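Local structure of putative cell adhesion protein (Bacteroides fragilis, 4H40) at residues Y115-L120 against L172-I177; T56-V61 against K124-K129; H195-L200 against N249-H254; T187-E192 against T300-I305. The protein is probably a fimbrial (pilus) subunit of the fimbrillin-like family, with a putative role in cell adhesion. One frame throughout, in Å; residues are numbered along the deposited sequence.

In the fold
From the N terminus, the first of these contacts to open is interaction 2, in which strand 56-62 meets the 124-129 loop. Strand 113-121 lies between these two segments in sequence and packs against residues 172-177, farther along the chain, in interaction 1. The two closures therefore cross, and they touch where strands 56-62 and 113-121 run side by side. The chain then moves to the other side of its centre, where segment 187-192 waits for 300-305 to complete interaction 4. Nested inside that long loop, 195-200 meets 249-254 in interaction 3, about 9 Å from interaction 4, centre to centre. Interactions 1 and 2 thus lie in one beta-rich part of the chain, and 3 and 4 in another.

Interaction 1: Y115-L120 against L172-I177; sequences YYFRIL and LYLPPI
The Phe117 ring carries Leu172 on one face: methyl CD1 of Leu172 lies 4.0 Å from the ring centroid and 26° off the normal, a CH-pi contact displaced toward the rim, with its closest approach to CE1. At the edge, near the ring plane, the carbonyl oxygen Tyr173 O comes to 3.9 Å from Phe117 CZ, and Ile119 CD1 of the same strand also lies in that plane. Two further groups arrive obliquely at Phe117 CE2: Leu174 CD2 at 3.6 Å and Pro175 CD at 3.8 Å. With CG placed between the backbone N and the carbonyl carbon (chi1 63°), the ring stands up from strand 113-121 toward the chain at the end of strand 169-173.

Ile119, two residues on and pointing the same way, continues the apolar surface. Its CD1 touches the isobutyl end of Leu174, 3.8 Å from Leu174 CD2, a methyl thus shared between Phe117 and Ile119. Farther along, Ile177 CG2 reaches Ile119 CB at 3.8 Å, the two side chains meeting at about a right angle. Leu59 of strand 56-62 packs on both Ile119 and Leu172.

The contact is buried and joins strand 113-121, which pairs with 56-62 and 153-157, to the chain leaving strand 169-173, which pairs with 14-19. No hydrogen bond links the two segments. Across this contact Phe117 and Ile119 meet carbon atoms, apart from Tyr173 O at the edge of the Phe117 ring. The attachment of 172-177 is thus hydrophobic, with that carbonyl at the ring's electropositive rim perhaps adding a slight electrostatic gain.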
loop_
_atom_site.group_PDB
_atom_site.type_symbol
_atom_site.label_atom_id
_atom_site.label_comp_id
_atom_site.label_asym_id
_atom_site.label_seq_id
_atom_site.Cartn_x
_atom_site.Cartn_y
_atom_site.Cartn_z
ATOM N N TYR B 115 -44.257 -3.211 20.104
ATOM C CA TYR B 115 -43.762 -2.784 18.800
ATOM C C TYR B 115 -42.247 -2.951 18.666
ATOM O O TYR B 115 -41.513 -2.770 19.636
ATOM C CB TYR B 115 -44.097 -1.291 18.572
ATOM C CG TYR B 115 -45.559 -0.940 18.710
ATOM C CD1 TYR B 115 -46.419 -1.010 17.617
ATOM C CD2 TYR B 115 -46.081 -0.515 19.928
ATOM C CE1 TYR B 115 -47.772 -0.688 17.742
ATOM C CE2 TYR B 115 -47.431 -0.196 20.066
ATOM C CZ TYR B 115 -48.274 -0.275 18.968
ATOM O OH TYR B 115 -49.604 0.054 19.103
ATOM N N TYR B 116 -41.785 -3.241 17.447
ATOM C CA TYR B 116 -40.367 -3.292 17.103
ATOM C C TYR B 116 -40.029 -1.973 16.478
ATOM O O TYR B 116 -40.886 -1.391 15.817
ATOM C CB TYR B 116 -40.066 -4.439 16.127
ATOM C CG TYR B 116 -40.044 -5.803 16.776
ATOM C CD1 TYR B 116 -38.917 -6.251 17.462
ATOM C CD2 TYR B 116 -41.127 -6.669 16.662
ATOM C CE1 TYR B 116 -38.882 -7.515 18.047
ATOM C CE2 TYR B 116 -41.100 -7.940 17.232
ATOM C CZ TYR B 116 -39.975 -8.358 17.927
ATOM O OH TYR B 116 -39.934 -9.608 18.498
ATOM N N PHE B 117 -38.818 -1.467 16.680
ATOM C CA PHE B 117 -38.482 -0.203 16.046
ATOM C C PHE B 117 -37.039 -0.199 15.566
ATOM O O PHE B 117 -36.147 -0.782 16.188
ATOM C CB PHE B 117 -38.810 1.032 16.935
ATOM C CG PHE B 117 -38.054 1.151 18.238
ATOM C CD1 PHE B 117 -38.516 0.524 19.386
ATOM C CD2 PHE B 117 -36.887 1.907 18.321
ATOM C CE1 PHE B 117 -37.796 0.607 20.590
ATOM C CE2 PHE B 117 -36.169 1.999 19.529
ATOM C CZ PHE B 117 -36.634 1.353 20.657
ATOM N N ARG B 118 -36.840 0.434 14.408
ATOM C CA ARG B 118 -35.544 0.616 13.763
ATOM C C ARG B 118 -35.310 2.101 13.553
ATOM O O ARG B 118 -36.267 2.889 13.536
ATOM C CB ARG B 118 -35.452 -0.151 12.432
ATOM C CG ARG B 118 -35.694 -1.636 12.566
ATOM C CD ARG B 118 -35.049 -2.405 11.447
ATOM N NE ARG B 118 -34.506 -3.649 11.976
ATOM C CZ ARG B 118 -33.268 -4.081 11.783
ATOM N NH1 ARG B 118 -32.434 -3.407 11.008
ATOM N NH2 ARG B 118 -32.862 -5.204 12.339
ATOM N N ILE B 119 -34.033 2.490 13.440
ATOM C CA ILE B 119 -33.618 3.881 13.249
ATOM C C ILE B 119 -32.760 3.977 12.021
ATOM O O ILE B 119 -31.983 3.065 11.730
ATOM C CB ILE B 119 -32.848 4.483 14.483
ATOM C CG1 ILE B 119 -33.301 3.953 15.868
ATOM C CG2 ILE B 119 -32.730 6.020 14.420
ATOM C CD1 ILE B 119 -34.652 4.333 16.294
ATOM N N LEU B 120 -32.874 5.117 11.340
ATOM C CA LEU B 120 -32.097 5.531 10.173
ATOM C C LEU B 120 -31.687 6.972 10.366
ATOM O O LEU B 120 -32.479 7.767 10.887
ATOM C CB LEU B 120 -32.907 5.395 8.874
ATOM C CG LEU B 120 -33.374 4.020 8.484
ATOM C CD1 LEU B 120 -34.621 4.114 7.694
ATOM C CD2 LEU B 120 -32.323 3.266 7.696
ATOM N N LEU B 172 -39.117 6.631 25.067
ATOM C CA LEU B 172 -38.566 5.605 24.191
ATOM C C LEU B 172 -37.052 5.753 24.156
ATOM O O LEU B 172 -36.536 6.678 23.534
ATOM C CB LEU B 172 -39.179 5.741 22.784
ATOM C CG LEU B 172 -38.776 4.706 21.739
ATOM C CD1 LEU B 172 -39.582 3.460 21.882
ATOM C CD2 LEU B 172 -38.996 5.246 20.364
ATOM N N TYR B 173 -36.342 4.873 24.863
ATOM C CA TYR B 173 -34.880 4.919 24.897
ATOM C C TYR B 173 -34.322 4.226 23.641
ATOM O O TYR B 173 -34.527 3.015 23.430
ATOM C CB TYR B 173 -34.335 4.309 26.205
ATOM C CG TYR B 173 -34.622 5.164 27.422
ATOM C CD1 TYR B 173 -33.810 6.250 27.743
ATOM C CD2 TYR B 173 -35.707 4.892 28.251
ATOM C CE1 TYR B 173 -34.074 7.051 28.855
ATOM C CE2 TYR B 173 -35.981 5.682 29.371
ATOM C CZ TYR B 173 -35.163 6.766 29.668
ATOM O OH TYR B 173 -35.413 7.564 30.770
ATOM N N LEU B 174 -33.661 5.025 22.784
ATOM C CA LEU B 174 -33.122 4.545 21.526
ATOM C C LEU B 174 -31.788 3.892 21.721
ATOM O O LEU B 174 -30.951 4.435 22.447
ATOM C CB LEU B 174 -32.984 5.669 20.486
ATOM C CG LEU B 174 -34.227 6.433 20.056
ATOM C CD1 LEU B 174 -33.944 7.185 18.815
ATOM C CD2 LEU B 174 -35.387 5.523 19.801
ATOM N N PRO B 175 -31.541 2.737 21.062
ATOM C CA PRO B 175 -30.206 2.144 21.142
ATOM C C PRO B 175 -29.210 2.938 20.266
ATOM O O PRO B 175 -29.648 3.698 19.391
ATOM C CB PRO B 175 -30.419 0.713 20.623
ATOM C CG PRO B 175 -31.891 0.609 20.248
ATOM C CD PRO B 175 -32.405 1.983 20.128
ATOM N N PRO B 176 -27.880 2.848 20.481
ATOM C CA PRO B 176 -26.972 3.571 19.582
ATOM C C PRO B 176 -27.067 3.004 18.150
ATOM O O PRO B 176 -27.508 1.867 17.953
ATOM C CB PRO B 176 -25.591 3.361 20.206
ATOM C CG PRO B 176 -25.715 2.145 21.048
ATOM C CD PRO B 176 -27.144 2.029 21.472
ATOM N N ILE B 177 -26.724 3.832 17.144
ATOM C CA ILE B 177 -26.754 3.430 15.738
ATOM C C ILE B 177 -25.301 3.386 15.209
ATOM O O ILE B 177 -24.379 3.848 15.864
ATOM C CB ILE B 177 -27.740 4.295 14.896
ATOM C CG1 ILE B 177 -27.421 5.816 14.963
ATOM C CG2 ILE B 177 -29.200 3.987 15.290
ATOM C CD1 ILE B 177 -28.460 6.765 14.241
#

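Interaction 2: T56-V61 against K124-K129; sequences TIRLVV and KALNSK
Arg58 sends its side chain from strand 56-62 to the backbone of Lys124 and the loop that follows. From CB the chain starts out extended, CG lying anti to the backbone N (chi1 169°), and this carries CD to 3.5 Å from Lys124 O and 4.4 Å from Leu126 CG. A bend at chi3 (-54°) then turns the next atom, NE, onto the same oxygen, and NE donates a hydrogen bond to Lys124 O at 2.8 Å. This bond is bent, 133° at the hydrogen, with the donor above the carbonyl plane and the oxygen tilted from the guanidinium plane. At the tip, NH2 passes 4.2 Å from Ala125 CA and bonds to Ala123 O, while NH1 bonds to Ser73 OG; the whole guanidinium is thereby fixed. The Lys124 side chain turns elsewhere, its NZ forming a salt bridge with Glu138.

Val60 meets Leu126 tip to tip, with Val60 CG1 3.8 Å from Leu126 CD1, adding an apolar patch beside the polar one.

The loop following strand 113-121 thus folds back over the Arg58 and Val60 side of strand 56-62, whose alternate residues Ile57 and Leu59 pack on Ile119; in the sheet this strand runs between 74-79 and 113-121.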
loop_
_atom_site.group_PDB
_atom_site.type_symbol
_atom_site.label_atom_id
_atom_site.label_comp_id
_atom_site.label_asym_id
_atom_site.label_seq_id
_atom_site.Cartn_x
_atom_site.Cartn_y
_atom_site.Cartn_z
ATOM N N THR B 56 -30.806 14.327 11.212
ATOM C CA THR B 56 -32.171 13.840 11.389
ATOM C C THR B 56 -32.154 12.348 11.598
ATOM O O THR B 56 -31.241 11.669 11.112
ATOM C CB THR B 56 -33.086 14.204 10.196
ATOM O OG1 THR B 56 -32.591 13.604 8.994
ATOM C CG2 THR B 56 -33.268 15.704 10.022
ATOM N N ILE B 57 -33.146 11.839 12.340
ATOM C CA ILE B 57 -33.322 10.408 12.553
ATOM C C ILE B 57 -34.744 10.058 12.166
ATOM O O ILE B 57 -35.640 10.860 12.394
ATOM C CB ILE B 57 -32.951 9.884 13.988
ATOM C CG1 ILE B 57 -33.926 10.316 15.067
ATOM C CG2 ILE B 57 -31.522 10.191 14.406
ATOM C CD1 ILE B 57 -34.677 9.173 15.608
ATOM N N ARG B 58 -34.947 8.890 11.559
ATOM C CA ARG B 58 -36.262 8.333 11.249
ATOM C C ARG B 58 -36.561 7.167 12.181
ATOM O O ARG B 58 -35.779 6.223 12.276
ATOM C CB ARG B 58 -36.401 7.863 9.791
ATOM C CG ARG B 58 -37.688 7.034 9.557
ATOM C CD ARG B 58 -38.004 6.745 8.108
ATOM N NE ARG B 58 -38.046 7.966 7.305
ATOM C CZ ARG B 58 -39.123 8.721 7.116
ATOM N NH1 ARG B 58 -40.287 8.378 7.652
ATOM N NH2 ARG B 58 -39.046 9.818 6.379
ATOM N N LEU B 59 -37.708 7.215 12.824
ATOM C CA LEU B 59 -38.163 6.143 13.679
ATOM C C LEU B 59 -39.114 5.297 12.837
ATOM O O LEU B 59 -40.116 5.829 12.368
ATOM C CB LEU B 59 -38.835 6.768 14.915
ATOM C CG LEU B 59 -39.112 5.898 16.132
ATOM C CD1 LEU B 59 -37.840 5.501 16.832
ATOM C CD2 LEU B 59 -39.942 6.661 17.112
ATOM N N VAL B 60 -38.723 4.032 12.530
ATOM C CA VAL B 60 -39.472 3.042 11.727
ATOM C C VAL B 60 -40.149 2.092 12.721
ATOM O O VAL B 60 -39.448 1.440 13.508
ATOM C CB VAL B 60 -38.580 2.262 10.698
ATOM C CG1 VAL B 60 -39.424 1.371 9.783
ATOM C CG2 VAL B 60 -37.688 3.194 9.877
ATOM N N VAL B 61 -41.499 2.040 12.708
ATOM C CA VAL B 61 -42.272 1.216 13.637
ATOM C C VAL B 61 -42.842 -0.022 12.933
ATOM O O VAL B 61 -43.287 0.057 11.789
ATOM C CB VAL B 61 -43.378 2.046 14.337
ATOM C CG1 VAL B 61 -44.272 1.181 15.220
ATOM C CG2 VAL B 61 -42.765 3.169 15.162
ATOM N N LYS B 124 -34.110 9.316 5.846
ATOM C CA LYS B 124 -34.429 8.975 4.458
ATOM C C LYS B 124 -35.747 8.203 4.380
ATOM O O LYS B 124 -36.108 7.501 5.324
ATOM C CB LYS B 124 -33.290 8.164 3.798
ATOM C CG LYS B 124 -32.030 8.973 3.535
ATOM C CD LYS B 124 -31.069 8.209 2.622
ATOM C CE LYS B 124 -30.701 9.048 1.427
ATOM N NZ LYS B 124 -30.190 8.210 0.316
ATOM N N ALA B 125 -36.473 8.351 3.260
ATOM C CA ALA B 125 -37.749 7.673 3.041
ATOM C C ALA B 125 -37.546 6.184 2.727
ATOM O O ALA B 125 -36.575 5.805 2.062
ATOM C CB ALA B 125 -38.505 8.345 1.916
ATOM N N LEU B 126 -38.458 5.344 3.224
ATOM C CA LEU B 126 -38.398 3.906 2.989
ATOM C C LEU B 126 -38.866 3.598 1.584
ATOM O O LEU B 126 -39.833 4.201 1.111
ATOM C CB LEU B 126 -39.233 3.116 4.009
ATOM C CG LEU B 126 -38.872 3.287 5.477
ATOM C CD1 LEU B 126 -40.028 2.905 6.362
ATOM C CD2 LEU B 126 -37.634 2.515 5.841
ATOM N N ASN B 127 -38.181 2.670 0.906
ATOM C CA ASN B 127 -38.551 2.250 -0.438
ATOM C C ASN B 127 -39.595 1.110 -0.362
ATOM O O ASN B 127 -40.047 0.757 0.736
ATOM C CB ASN B 127 -37.303 1.857 -1.253
ATOM C CG ASN B 127 -36.474 0.707 -0.723
ATOM O OD1 ASN B 127 -36.923 -0.141 0.052
ATOM N ND2 ASN B 127 -35.242 0.617 -1.185
ATOM N N SER B 128 -39.999 0.561 -1.525
ATOM C CA SER B 128 -41.002 -0.510 -1.642
ATOM C C SER B 128 -40.629 -1.784 -0.850
ATOM O O SER B 128 -41.512 -2.439 -0.296
ATOM C CB SER B 128 -41.216 -0.871 -3.109
ATOM O OG SER B 128 -39.991 -1.173 -3.759
ATOM N N LYS B 129 -39.324 -2.111 -0.783
ATOM C CA LYS B 129 -38.789 -3.303 -0.116
ATOM C C LYS B 129 -38.610 -3.124 1.420
ATOM O O LYS B 129 -38.159 -4.054 2.093
ATOM C CB LYS B 129 -37.449 -3.713 -0.766
ATOM C CG LYS B 129 -37.537 -4.077 -2.263
ATOM C CD LYS B 129 -37.991 -5.517 -2.497
ATOM C CE LYS B 129 -37.976 -5.911 -3.955
ATOM N NZ LYS B 129 -38.551 -7.271 -4.168
#

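Interaction 3: H195-L200 against N249-H254; sequences HTLEML and NSLVAH
A water bridges His195 and Asn249: it donates to His195 O at 3.2 Å and accepts a weak hydrogen bond from Asn249 ND2 at 3.0 Å, joining the two loop ends. Arg245 makes a second polar link: its NH2 bonds to Leu197 O and its NH1, weakly, to Asn249 O, one guanidinium serving both segments.

Beyond the water the contact becomes apolar. Leu251 sets methyl CD1 against the branch point of Leu197, at 3.7 Å from Leu197 CG, and the same methyl lies 3.9 Å from Leu197 O and 4.3 Å from CG of selenomethionine Met199. Placing CG anti to the carbonyl carbon (chi1 -61°) directs the Leu251 branch across the Leu197-Met199 backbone. Leu197 in turn brings CD2 to 4.0 Å from Asn249 O. Leu197 also packs on Val188 and Ala190 of strand 177-190 and on Leu273 of strand 266-275.

The strand segments 197-200 and 251-254 run in similar directions, 30° apart, with axes 8.9 Å from each other and no backbone bond between them. Strand 251-257 pairs with 177-190, whereas 197-207 pairs with 266-275. The two leucines therefore meet between strands that have different neighbours, an apolar contact between layers that is consistent with a beta-sandwich and with the transthyretin clan to which this fimbrillin-like family belongs.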
loop_
_atom_site.group_PDB
_atom_site.type_symbol
_atom_site.label_atom_id
_atom_site.label_comp_id
_atom_site.label_asym_id
_atom_site.label_seq_id
_atom_site.Cartn_x
_atom_site.Cartn_y
_atom_site.Cartn_z
ATOM N N HIS B 195 3.187 26.035 -2.101
ATOM C CA HIS B 195 2.775 27.250 -1.423
ATOM C C HIS B 195 1.272 27.302 -1.320
ATOM O O HIS B 195 0.741 27.718 -0.301
ATOM C CB HIS B 195 3.312 28.470 -2.177
ATOM C CG HIS B 195 4.796 28.470 -2.321
ATOM N ND1 HIS B 195 5.627 28.437 -1.218
ATOM C CD2 HIS B 195 5.557 28.474 -3.438
ATOM C CE1 HIS B 195 6.861 28.431 -1.698
ATOM N NE2 HIS B 195 6.867 28.448 -3.027
ATOM N N THR B 196 0.581 26.912 -2.389
ATOM C CA THR B 196 -0.878 26.897 -2.445
ATOM C C THR B 196 -1.325 25.546 -2.966
ATOM O O THR B 196 -0.769 25.030 -3.935
ATOM C CB THR B 196 -1.461 28.049 -3.294
ATOM O OG1 THR B 196 -1.130 27.835 -4.663
ATOM C CG2 THR B 196 -1.009 29.417 -2.837
ATOM N N LEU B 197 -2.349 24.993 -2.321
ATOM C CA LEU B 197 -2.917 23.701 -2.623
ATOM C C LEU B 197 -4.418 23.804 -2.422
ATOM O O LEU B 197 -4.888 23.982 -1.300
ATOM C CB LEU B 197 -2.255 22.656 -1.698
ATOM C CG LEU B 197 -2.861 21.264 -1.541
ATOM C CD1 LEU B 197 -2.714 20.445 -2.809
ATOM C CD2 LEU B 197 -2.249 20.554 -0.336
ATOM N N GLU B 198 -5.164 23.718 -3.520
ATOM C CA GLU B 198 -6.622 23.799 -3.540
ATOM C C GLU B 198 -7.193 22.630 -4.318
ATOM O O GLU B 198 -6.455 21.956 -5.034
ATOM C CB GLU B 198 -7.083 25.114 -4.205
ATOM C CG GLU B 198 -6.710 26.401 -3.488
ATOM C CD GLU B 198 -6.780 27.607 -4.409
ATOM O OE1 GLU B 198 -5.821 27.821 -5.188
ATOM O OE2 GLU B 198 -7.825 28.299 -4.396
HETATM N N MSE B 199 -8.512 22.413 -4.199
HETATM C CA MSE B 199 -9.272 21.406 -4.950
HETATM C C MSE B 199 -9.717 21.999 -6.264
HETATM O O MSE B 199 -10.234 23.115 -6.274
HETATM C CB MSE B 199 -10.553 20.983 -4.176
HETATM C CG MSE B 199 -10.296 20.197 -2.899
HETATM SE SE MSE B 199 -10.153 18.261 -3.157
HETATM C CE MSE B 199 -11.989 17.855 -3.319
ATOM N N LEU B 200 -9.609 21.257 -7.364
ATOM C CA LEU B 200 -10.196 21.738 -8.600
ATOM C C LEU B 200 -11.711 21.403 -8.551
ATOM O O LEU B 200 -12.128 20.587 -7.710
ATOM C CB LEU B 200 -9.512 21.098 -9.812
ATOM C CG LEU B 200 -8.097 21.537 -10.124
ATOM C CD1 LEU B 200 -7.520 20.696 -11.217
ATOM C CD2 LEU B 200 -8.030 23.018 -10.459
ATOM N N ASN B 249 -2.017 23.736 6.253
ATOM C CA ASN B 249 -2.402 24.012 4.869
ATOM C C ASN B 249 -2.793 22.729 4.133
ATOM O O ASN B 249 -3.060 22.778 2.931
ATOM C CB ASN B 249 -1.315 24.792 4.102
ATOM C CG ASN B 249 -1.828 25.715 3.030
ATOM O OD1 ASN B 249 -2.955 26.217 3.074
ATOM N ND2 ASN B 249 -0.978 26.002 2.062
ATOM N N SER B 250 -2.910 21.598 4.859
ATOM C CA SER B 250 -3.352 20.361 4.234
ATOM C C SER B 250 -4.877 20.384 4.019
ATOM O O SER B 250 -5.578 21.162 4.651
ATOM C CB SER B 250 -2.907 19.132 5.018
ATOM O OG SER B 250 -3.284 19.176 6.377
ATOM N N LEU B 251 -5.362 19.578 3.052
ATOM C CA LEU B 251 -6.770 19.419 2.721
ATOM C C LEU B 251 -7.278 18.067 3.205
ATOM O O LEU B 251 -6.555 17.083 3.090
ATOM C CB LEU B 251 -6.948 19.486 1.214
ATOM C CG LEU B 251 -6.547 20.748 0.488
ATOM C CD1 LEU B 251 -6.414 20.446 -0.976
ATOM C CD2 LEU B 251 -7.569 21.876 0.714
ATOM N N VAL B 252 -8.511 17.989 3.720
ATOM C CA VAL B 252 -9.117 16.712 4.138
ATOM C C VAL B 252 -10.418 16.493 3.363
ATOM O O VAL B 252 -11.385 17.246 3.507
ATOM C CB VAL B 252 -9.347 16.556 5.668
ATOM C CG1 VAL B 252 -9.900 15.178 5.989
ATOM C CG2 VAL B 252 -8.051 16.758 6.427
ATOM N N ALA B 253 -10.442 15.449 2.550
ATOM C CA ALA B 253 -11.635 15.091 1.791
ATOM C C ALA B 253 -12.074 13.700 2.201
ATOM O O ALA B 253 -11.231 12.841 2.432
ATOM C CB ALA B 253 -11.360 15.168 0.298
ATOM N N HIS B 254 -13.366 13.498 2.389
ATOM C CA HIS B 254 -13.910 12.194 2.753
ATOM C C HIS B 254 -15.231 11.931 2.034
ATOM O O HIS B 254 -15.868 12.846 1.519
ATOM C CB HIS B 254 -14.072 12.035 4.273
ATOM C CG HIS B 254 -15.052 12.977 4.892
ATOM N ND1 HIS B 254 -16.306 12.558 5.275
ATOM C CD2 HIS B 254 -14.926 14.288 5.189
ATOM C CE1 HIS B 254 -16.897 13.616 5.799
ATOM N NE2 HIS B 254 -16.114 14.681 5.748
HETATM O O HOH W 1 -1.545 28.904 1.610
#

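Interaction 4: T187-E192 against T300-I305; sequences TVRAGE and TATVKI
Segments 187-192 and 300-305 form a parallel beta-strand pair, joining strand 177-190 to strand 296-305 in the C-terminal beta-rich region. Donors and acceptors alternate across it: Ala301 N gives to Thr187 O (2.7 Å), Arg189 N to Ala301 O (2.7 Å) and Val303 N to Arg189 O (3.0 Å), all close to straight. Gly191 N then reaches Val303 O at 2.9 Å, more bent at 135°. Regular pairing would next use Gly191 O, but Ile305 N bonds to Glu192 O instead (2.9 Å), so the register slips by one residue as the chain leaves strand 177-190 at Gly191 and Glu192.

Val188 bonds through its backbone to Leu251 of strand 251-257, and Thr300, Thr302 and Lys304 through theirs to Gln315, Thr313 and Val311 of strand 310-321.

Val188 and Val303 share one face of the pair, Val188 CG1 lying 3.6 Å from Val303 CG2; both also pack on Leu273 of strand 266-275. Thr187, Arg189, Thr300 and Thr302 share the other. There Arg189 runs extended from CG to NE, past Thr302 OG1, and lays its guanidinium flat over Thr300: methyl CG2 of Thr300 sits over the centre of one face, 3.7 Å from Arg189 CZ.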
loop_
_atom_site.group_PDB
_atom_site.type_symbol
_atom_site.label_atom_id
_atom_site.label_comp_id
_atom_site.label_asym_id
_atom_site.label_seq_id
_atom_site.Cartn_x
_atom_site.Cartn_y
_atom_site.Cartn_z
ATOM N N THR B 187 -6.122 12.895 3.178
ATOM C CA THR B 187 -5.463 14.067 3.709
ATOM C C THR B 187 -4.351 14.354 2.715
ATOM O O THR B 187 -3.517 13.465 2.471
ATOM C CB THR B 187 -4.979 13.856 5.150
ATOM O OG1 THR B 187 -6.087 13.523 5.990
ATOM C CG2 THR B 187 -4.278 15.076 5.701
ATOM N N VAL B 188 -4.408 15.532 2.045
ATOM C CA VAL B 188 -3.380 15.952 1.065
ATOM C C VAL B 188 -2.544 17.052 1.696
ATOM O O VAL B 188 -3.062 18.139 1.962
ATOM C CB VAL B 188 -3.945 16.401 -0.301
ATOM C CG1 VAL B 188 -2.818 16.682 -1.272
ATOM C CG2 VAL B 188 -4.930 15.381 -0.871
ATOM N N ARG B 189 -1.267 16.767 1.962
ATOM C CA ARG B 189 -0.357 17.721 2.584
ATOM C C ARG B 189 0.402 18.545 1.555
ATOM O O ARG B 189 0.688 18.064 0.458
ATOM C CB ARG B 189 0.636 16.986 3.464
ATOM C CG ARG B 189 0.076 16.423 4.749
ATOM C CD ARG B 189 1.166 15.709 5.498
ATOM N NE ARG B 189 0.677 15.135 6.751
ATOM C CZ ARG B 189 1.213 14.077 7.358
ATOM N NH1 ARG B 189 2.262 13.453 6.825
ATOM N NH2 ARG B 189 0.696 13.624 8.492
ATOM N N ALA B 190 0.742 19.788 1.917
ATOM C CA ALA B 190 1.531 20.687 1.076
ATOM C C ALA B 190 2.997 20.512 1.458
ATOM O O ALA B 190 3.419 20.927 2.550
ATOM C CB ALA B 190 1.079 22.119 1.273
ATOM N N GLY B 191 3.722 19.788 0.614
ATOM C CA GLY B 191 5.123 19.457 0.833
ATOM C C GLY B 191 6.093 20.486 0.297
ATOM O O GLY B 191 5.729 21.650 0.087
ATOM N N GLU B 192 7.333 20.044 0.050
ATOM C CA GLU B 192 8.440 20.860 -0.421
ATOM C C GLU B 192 8.071 21.594 -1.716
ATOM O O GLU B 192 7.718 20.960 -2.720
ATOM C CB GLU B 192 9.696 19.986 -0.610
ATOM C CG GLU B 192 10.984 20.762 -0.829
ATOM C CD GLU B 192 11.927 20.896 0.353
ATOM O OE1 GLU B 192 11.510 20.602 1.498
ATOM O OE2 GLU B 192 13.090 21.310 0.130
ATOM N N THR B 300 -2.923 9.266 3.446
ATOM C CA THR B 300 -2.200 10.522 3.695
ATOM C C THR B 300 -1.270 10.705 2.505
ATOM O O THR B 300 -0.400 9.868 2.244
ATOM C CB THR B 300 -1.546 10.556 5.076
ATOM O OG1 THR B 300 -2.540 10.159 6.019
ATOM C CG2 THR B 300 -1.131 11.924 5.476
ATOM N N ALA B 301 -1.564 11.722 1.696
ATOM C CA ALA B 301 -0.785 11.977 0.505
ATOM C C ALA B 301 -0.012 13.318 0.652
ATOM O O ALA B 301 -0.495 14.217 1.333
ATOM C CB ALA B 301 -1.702 11.984 -0.715
ATOM N N THR B 302 1.192 13.435 0.055
ATOM C CA THR B 302 1.961 14.672 0.102
ATOM C C THR B 302 2.299 15.102 -1.302
ATOM O O THR B 302 2.828 14.306 -2.058
ATOM C CB THR B 302 3.227 14.494 0.949
ATOM O OG1 THR B 302 2.859 14.059 2.250
ATOM C CG2 THR B 302 4.048 15.755 1.044
ATOM N N VAL B 303 2.020 16.359 -1.642
ATOM C CA VAL B 303 2.383 16.938 -2.939
ATOM C C VAL B 303 3.763 17.591 -2.780
ATOM O O VAL B 303 3.933 18.462 -1.931
ATOM C CB VAL B 303 1.316 17.921 -3.484
ATOM C CG1 VAL B 303 1.687 18.410 -4.877
ATOM C CG2 VAL B 303 -0.043 17.261 -3.524
ATOM N N LYS B 304 4.751 17.127 -3.553
ATOM C CA LYS B 304 6.140 17.603 -3.508
ATOM C C LYS B 304 6.595 18.134 -4.847
ATOM O O LYS B 304 6.088 17.684 -5.867
ATOM C CB LYS B 304 7.075 16.425 -3.140
ATOM C CG LYS B 304 7.190 16.126 -1.656
ATOM C CD LYS B 304 7.966 14.845 -1.392
ATOM C CE LYS B 304 7.804 14.390 0.041
ATOM N NZ LYS B 304 8.286 12.998 0.263
ATOM N N ILE B 305 7.600 19.030 -4.852
ATOM C CA ILE B 305 8.311 19.492 -6.053
ATOM C C ILE B 305 9.719 18.874 -5.976
ATOM O O ILE B 305 10.470 19.214 -5.051
ATOM C CB ILE B 305 8.369 21.036 -6.254
ATOM C CG1 ILE B 305 7.022 21.765 -5.979
ATOM C CG2 ILE B 305 8.994 21.402 -7.609
ATOM C CD1 ILE B 305 5.870 21.538 -6.925
#